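Local coordinates for putative phenazine biosynthesis PhzC/PhzF protein (Clostridium difficile, PDB 4DUN), which belongs to the PhzF family and probably acts as an isomerase, at residues A[80-84]-A[85-89]; A[96-100]-A[101-105]. All coordinates share one frame; numbering follows the deposited sequence. Where two conformers were deposited one is given.

Contact 1. Residues A[80-84]-A[85-89]; sequences AYVIS and NFIDV
N85 grips the carbonyl oxygen of Y81 twice, through its backbone N at 2.9 Å and through its side-chain ND2, also 2.9 Å from Y81 O. The side-chain bond is fairly straight (153° at the hydrogen), and its acceptor lies close to the amide plane of N85. With CG beside the backbone N (chi1 -82°), the amide turns back along the helix and spreads over one face of the Y81 ring, the two planes 28° apart; N85 ND2 stands 3.4 Å from Y81 CD1, offset toward the rim. Asparagine suits the place because its short amide can serve carbonyl and ring at once.

F86 N still makes the four-residue bond to V82 O, but I83 O takes both I87 N and, at 2.8 Å, D88 N, which arrive from opposite faces of its plane. Outside these bonds lies hydrocarbon: V82 CG1 packs 4.3 Å from I87 CG1, and F86 CE2 comes to 4.1 Å from Y81 CE2 while its ring stacks on Y7. S84 OG bonds to V91 O, after the helix, and to R107 NH1 on strand 101-108, tying the last turn to the following hairpin. The shift to five-residue bonding is a pi-type turn, so the helix widens as it ends.

Contact 2. Residues A[96-100]-A[101-105]; sequences FFTQS and GKLEV
T98 and G101 meet across a tight turn, and the threonine side chain can be followed through it. T98 CB lies 3.6 Å from G101 O. From there T98 OG1, set between the backbone N and the carbonyl carbon (chi1 79°), donates to G101 O at 2.8 Å, in the carbonyl plane and on a lone pair. T98 OG1 also accepts from S100 N at 3.0 Å, which makes an ST turn. The other branch, T98 CG2, ends 3.7 Å from L103 CD1. Threonine thus suits the site by having one polar and one apolar branch.

T98 N also reaches G101 O, from above the carbonyl plane. G101 has a positive phi (97°), where a CB would clash with the preceding carbonyl. Further along, F96 and L103 exchange two nearly straight backbone bonds. On the other face K102 lies alongside F97, K102 CD 3.7 Å from F97 CZ, before the amine leads away. A water bridges S100 O and K102 O. F96 and V105 pack on T76, A79 and A80 of helix 73-87, and the F97 backbone bonds to Y58 and L60, joining the hairpin to strand 57-63. This is a two-residue beta hairpin, its strands joined by a type I turn from T98 to G101.

In the fold
Both contacts are local: contact 1 lies within the last turns of helix 73-87 and the residues just after it, whereas contact 2 joins strands 93-98 and 101-108, the hairpin that follows. Their centres lie about 17 Å apart, yet they touch, since A80 CB packs 3.6 Å from V105 CG1 and F96 CZ meets A80 N. The helix therefore lies against the buried face of the hairpin. Each contact is partly buried: the apolar residues of contact 1 press on strands such as 4-11 and 57-63, whereas the turn of contact 2 is largely exposed. Helix-end bonding with five-residue spacing thus contrasts with antiparallel strand pairing, while apolar faces meet between helix and hairpin.

Contact 1. Residues A[80-84]-A[85-89]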
ATOM      1  N   ALA A  80      -2.058  20.000   6.903  1.00 15.78           N
ATOM      2  CA  ALA A  80      -1.773  21.429   7.063  1.00 16.75           C
ATOM      3  C   ALA A  80      -1.016  21.943   5.839  1.00 19.07           C
ATOM      4  O   ALA A  80      -1.319  23.027   5.351  1.00 20.42           O
ATOM      5  CB  ALA A  80      -0.967  21.682   8.335  1.00 17.37           C
ATOM      6  N   TYR A  81      -0.056  21.147   5.321  1.00 16.20           N
ATOM      7  CA  TYR A  81       0.699  21.495   4.109  1.00 16.03           C
ATOM      8  C   TYR A  81      -0.282  21.700   2.940  1.00 19.37           C
ATOM      9  O   TYR A  81      -0.222  22.711   2.235  1.00 19.44           O
ATOM     10  CB  TYR A  81       1.742  20.395   3.788  1.00 17.93           C
ATOM     11  CG  TYR A  81       2.331  20.513   2.390  1.00 21.54           C
ATOM     12  CD1 TYR A  81       3.486  21.251   2.159  1.00 24.56           C
ATOM     13  CD2 TYR A  81       1.702  19.921   1.290  1.00 22.76           C
ATOM     14  CE1 TYR A  81       4.025  21.371   0.876  1.00 26.21           C
ATOM     15  CE2 TYR A  81       2.206  20.075  -0.001  1.00 24.90           C
ATOM     16  CZ  TYR A  81       3.377  20.787  -0.200  1.00 34.81           C
ATOM     17  OH  TYR A  81       3.887  20.919  -1.472  1.00 38.35           O
ATOM     18  N   VAL A  82      -1.244  20.780   2.790  1.00 17.36           N
ATOM     19  CA  VAL A  82      -2.232  20.881   1.722  1.00 18.16           C
ATOM     20  C   VAL A  82      -3.086  22.160   1.882  1.00 21.89           C
ATOM     21  O   VAL A  82      -3.269  22.875   0.894  1.00 22.56           O
ATOM     22  CB  VAL A  82      -3.103  19.602   1.635  1.00 20.85           C
ATOM     23  CG1 VAL A  82      -4.316  19.814   0.719  1.00 21.54           C
ATOM     24  CG2 VAL A  82      -2.267  18.419   1.148  1.00 19.99           C
ATOM     25  N   ILE A  83      -3.589  22.438   3.105  0.50 18.66           N
ATOM     26  CA  ILE A  83      -4.426  23.617   3.375  0.50 18.18           C
ATOM     27  C   ILE A  83      -3.687  24.910   2.967  0.50 21.71           C
ATOM     28  O   ILE A  83      -4.228  25.712   2.194  0.50 21.69           O
ATOM     29  CB  ILE A  83      -4.894  23.668   4.871  0.50 20.51           C
ATOM     30  CG1 ILE A  83      -5.827  22.475   5.244  0.50 20.79           C
ATOM     31  CG2 ILE A  83      -5.535  25.028   5.236  0.50 21.67           C
ATOM     32  CD1 ILE A  83      -7.203  22.321   4.387  0.50 23.26           C
ATOM     33  N   SER A  84      -2.462  25.106   3.489  1.00 18.98           N
ATOM     34  CA  SER A  84      -1.676  26.326   3.256  1.00 18.69           C
ATOM     35  C   SER A  84      -1.086  26.434   1.850  1.00 22.64           C
ATOM     36  O   SER A  84      -0.794  27.536   1.422  1.00 23.02           O
ATOM     37  CB  SER A  84      -0.571  26.466   4.297  1.00 20.98           C
ATOM     38  OG  SER A  84      -0.165  27.822   4.355  1.00 21.81           O
ATOM     39  N   ASN A  85      -0.927  25.326   1.114  1.00 21.25           N
ATOM     40  CA  ASN A  85      -0.401  25.428  -0.242  1.00 21.54           C
ATOM     41  C   ASN A  85      -1.500  25.500  -1.301  1.00 27.67           C
ATOM     42  O   ASN A  85      -1.234  26.030  -2.395  1.00 27.59           O
ATOM     43  CB  ASN A  85       0.526  24.248  -0.569  1.00 20.62           C
ATOM     44  CG  ASN A  85       1.919  24.437  -0.046  1.00 33.75           C
ATOM     45  OD1 ASN A  85       2.834  24.809  -0.794  1.00 27.11           O
ATOM     46  ND2 ASN A  85       2.111  24.194   1.253  1.00 23.26           N
ATOM     47  N   PHE A  86      -2.720  24.967  -1.009  1.00 24.40           N
ATOM     48  CA  PHE A  86      -3.749  24.889  -2.048  1.00 25.82           C
ATOM     49  C   PHE A  86      -5.141  25.411  -1.699  1.00 30.14           C
ATOM     50  O   PHE A  86      -5.883  25.770  -2.614  1.00 31.37           O
ATOM     51  CB  PHE A  86      -3.910  23.412  -2.483  1.00 27.74           C
ATOM     52  CG  PHE A  86      -2.625  22.812  -2.996  1.00 29.78           C
ATOM     53  CD1 PHE A  86      -2.146  23.131  -4.264  1.00 35.95           C
ATOM     54  CD2 PHE A  86      -1.857  21.979  -2.190  1.00 31.09           C
ATOM     55  CE1 PHE A  86      -0.926  22.622  -4.719  1.00 37.25           C
ATOM     56  CE2 PHE A  86      -0.648  21.454  -2.653  1.00 34.91           C
ATOM     57  CZ  PHE A  86      -0.185  21.794  -3.910  1.00 35.10           C
ATOM     58  N   ILE A  87      -5.527  25.384  -0.425  1.00 25.98           N
ATOM     59  CA  ILE A  87      -6.908  25.683  -0.029  1.00 25.82           C
ATOM     60  C   ILE A  87      -7.056  27.117   0.436  1.00 29.35           C
ATOM     61  O   ILE A  87      -7.910  27.837  -0.087  1.00 29.40           O
ATOM     62  CB  ILE A  87      -7.379  24.651   1.045  1.00 27.59           C
ATOM     63  CG1 ILE A  87      -7.078  23.166   0.628  1.00 26.46           C
ATOM     64  CG2 ILE A  87      -8.841  24.878   1.462  1.00 28.87           C
ATOM     65  CD1 ILE A  87      -7.547  22.663  -0.824  1.00 34.28           C
ATOM     66  N   ASP A  88      -6.256  27.514   1.433  1.00 24.72           N
ATOM     67  CA  ASP A  88      -6.173  28.868   1.974  1.00 25.00           C
ATOM     68  C   ASP A  88      -4.725  29.240   1.848  1.00 28.41           C
ATOM     69  O   ASP A  88      -3.962  29.104   2.799  1.00 26.94           O
ATOM     70  CB  ASP A  88      -6.693  28.923   3.419  1.00 26.29           C
ATOM     71  CG  ASP A  88      -6.879  30.325   3.987  1.00 31.44           C
ATOM     72  OD1 ASP A  88      -6.560  31.309   3.279  1.00 33.99           O
ATOM     73  OD2 ASP A  88      -7.308  30.439   5.148  1.00 29.40           O
ATOM     74  N   VAL A  89      -4.322  29.607   0.621  1.00 26.70           N
ATOM     75  CA  VAL A  89      -2.928  29.817   0.244  1.00 27.09           C
ATOM     76  C   VAL A  89      -2.203  30.772   1.193  1.00 29.59           C
ATOM     77  O   VAL A  89      -2.593  31.928   1.353  1.00 29.47           O
ATOM     78  CB  VAL A  89      -2.750  30.238  -1.240  1.00 32.48           C
ATOM     79  CG1 VAL A  89      -1.268  30.387  -1.596  1.00 32.12           C
ATOM     80  CG2 VAL A  89      -3.406  29.217  -2.174  1.00 32.72           C
TER

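Contact 2. Residues A[96-100]-A[101-105]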
ATOM      1  N   PHE A  96      -7.595  22.268  13.356  1.00 19.01           N
ATOM      2  CA  PHE A  96      -8.364  21.079  12.972  1.00 18.63           C
ATOM      3  C   PHE A  96      -9.173  20.555  14.137  1.00 23.96           C
ATOM      4  O   PHE A  96      -8.639  20.436  15.237  1.00 23.33           O
ATOM      5  CB  PHE A  96      -7.436  19.953  12.507  1.00 19.35           C
ATOM      6  CG  PHE A  96      -6.645  20.202  11.250  1.00 18.88           C
ATOM      7  CD1 PHE A  96      -7.275  20.227  10.008  1.00 20.72           C
ATOM      8  CD2 PHE A  96      -5.257  20.299  11.293  1.00 20.09           C
ATOM      9  CE1 PHE A  96      -6.535  20.394   8.833  1.00 21.22           C
ATOM     10  CE2 PHE A  96      -4.512  20.424  10.111  1.00 21.93           C
ATOM     11  CZ  PHE A  96      -5.159  20.478   8.889  1.00 20.29           C
ATOM     12  N   PHE A  97     -10.437  20.181  13.885  1.00 21.27           N
ATOM     13  CA  PHE A  97     -11.276  19.546  14.887  1.00 20.61           C
ATOM     14  C   PHE A  97     -11.307  18.060  14.585  1.00 21.50           C
ATOM     15  O   PHE A  97     -11.669  17.652  13.481  1.00 19.86           O
ATOM     16  CB  PHE A  97     -12.664  20.182  14.944  1.00 23.35           C
ATOM     17  CG  PHE A  97     -12.579  21.564  15.553  1.00 26.24           C
ATOM     18  CD1 PHE A  97     -12.483  22.691  14.746  1.00 31.43           C
ATOM     19  CD2 PHE A  97     -12.495  21.729  16.933  1.00 28.66           C
ATOM     20  CE1 PHE A  97     -12.342  23.967  15.311  1.00 34.01           C
ATOM     21  CE2 PHE A  97     -12.377  23.004  17.496  1.00 32.91           C
ATOM     22  CZ  PHE A  97     -12.303  24.113  16.682  1.00 32.11           C
ATOM     23  N   THR A  98     -10.846  17.247  15.556  1.00 18.71           N
ATOM     24  CA  THR A  98     -10.670  15.802  15.393  1.00 17.40           C
ATOM     25  C   THR A  98     -11.325  14.991  16.521  1.00 21.07           C
ATOM     26  O   THR A  98     -11.803  15.561  17.502  1.00 21.52           O
ATOM     27  CB  THR A  98      -9.156  15.460  15.383  1.00 21.39           C
ATOM     28  OG1 THR A  98      -8.657  15.445  16.733  1.00 21.06           O
ATOM     29  CG2 THR A  98      -8.319  16.412  14.481  1.00 21.02           C
ATOM     30  N   GLN A  99     -11.203  13.654  16.432  1.00 18.14           N
ATOM     31  CA  GLN A  99     -11.678  12.694  17.453  1.00 19.93           C
ATOM     32  C   GLN A  99     -11.018  12.965  18.803  1.00 24.15           C
ATOM     33  O   GLN A  99     -11.589  12.622  19.832  1.00 24.32           O
ATOM     34  CB  GLN A  99     -11.331  11.255  17.032  1.00 20.52           C
ATOM     35  CG  GLN A  99     -12.108  10.738  15.825  1.00 27.81           C
ATOM     36  CD  GLN A  99     -13.488  10.255  16.169  1.00 36.17           C
ATOM     37  OE1 GLN A  99     -13.989  10.427  17.288  1.00 31.25           O
ATOM     38  NE2 GLN A  99     -14.132   9.628  15.203  1.00 28.01           N
ATOM     39  N   SER A 100      -9.784  13.515  18.781  1.00 22.13           N
ATOM     40  CA  SER A 100      -8.992  13.800  19.992  1.00 23.89           C
ATOM     41  C   SER A 100      -8.945  15.295  20.350  1.00 30.29           C
ATOM     42  O   SER A 100      -8.077  15.724  21.108  1.00 32.04           O
ATOM     43  CB  SER A 100      -7.570  13.262  19.831  1.00 26.29           C
ATOM     44  OG  SER A 100      -7.647  11.850  19.786  1.00 28.90           O
ATOM     45  N   GLY A 101      -9.899  16.062  19.853  1.00 25.85           N
ATOM     46  CA  GLY A 101      -9.976  17.480  20.170  1.00 25.12           C
ATOM     47  C   GLY A 101      -9.344  18.364  19.122  1.00 26.21           C
ATOM     48  O   GLY A 101      -9.075  17.925  17.999  1.00 23.17           O
ATOM     49  N   LYS A 102      -9.152  19.628  19.475  1.00 22.42           N
ATOM     50  CA  LYS A 102      -8.610  20.608  18.544  1.00 21.66           C
ATOM     51  C   LYS A 102      -7.095  20.454  18.389  1.00 24.69           C
ATOM     52  O   LYS A 102      -6.383  20.372  19.391  1.00 25.19           O
ATOM     53  CB  LYS A 102      -8.955  22.031  19.014  1.00 24.11           C
ATOM     54  CG  LYS A 102      -8.495  23.125  18.042  1.00 26.84           C
ATOM     55  CD  LYS A 102      -9.083  24.507  18.376  1.00 32.94           C
ATOM     56  CE  LYS A 102      -8.387  25.257  19.468  1.00 42.89           C
ATOM     57  NZ  LYS A 102      -8.761  26.696  19.434  1.00 55.53           N
ATOM     58  N   LEU A 103      -6.612  20.468  17.144  1.00 19.87           N
ATOM     59  CA  LEU A 103      -5.176  20.431  16.862  1.00 20.04           C
ATOM     60  C   LEU A 103      -4.786  21.682  16.102  1.00 23.27           C
ATOM     61  O   LEU A 103      -5.457  22.066  15.129  1.00 22.24           O
ATOM     62  CB  LEU A 103      -4.748  19.185  16.072  1.00 19.68           C
ATOM     63  CG  LEU A 103      -5.104  17.810  16.635  1.00 24.88           C
ATOM     64  CD1 LEU A 103      -4.766  16.746  15.611  1.00 25.62           C
ATOM     65  CD2 LEU A 103      -4.382  17.526  17.949  1.00 27.45           C
ATOM     66  N   GLU A 104      -3.729  22.347  16.549  0.50 19.02           N
ATOM     67  CA  GLU A 104      -3.251  23.533  15.843  0.50 17.80           C
ATOM     68  C   GLU A 104      -1.924  23.228  15.168  0.50 19.89           C
ATOM     69  O   GLU A 104      -1.086  22.543  15.746  0.50 18.64           O
ATOM     70  CB  GLU A 104      -3.106  24.741  16.781  0.50 20.00           C
ATOM     71  CG  GLU A 104      -2.742  26.015  16.035  0.50 26.59           C
ATOM     72  CD  GLU A 104      -2.999  27.302  16.785  0.50 41.65           C
ATOM     73  OE1 GLU A 104      -2.017  27.898  17.278  0.50 25.25           O
ATOM     74  OE2 GLU A 104      -4.172  27.731  16.859  0.50 39.66           O
ATOM     75  N   VAL A 105      -1.744  23.730  13.938  1.00 16.51           N
ATOM     76  CA  VAL A 105      -0.491  23.593  13.178  1.00 16.74           C
ATOM     77  C   VAL A 105      -0.106  25.021  12.753  1.00 22.37           C
ATOM     78  O   VAL A 105      -0.971  25.768  12.287  1.00 21.86           O
ATOM     79  CB  VAL A 105      -0.549  22.601  11.977  1.00 19.11           C
ATOM     80  CG1 VAL A 105       0.829  22.462  11.304  1.00 19.49           C
ATOM     81  CG2 VAL A 105      -1.067  21.228  12.417  1.00 18.36           C
TER
HETATM   82  O   HOH W   1      -6.170  18.116  21.179  1.00 41.81           O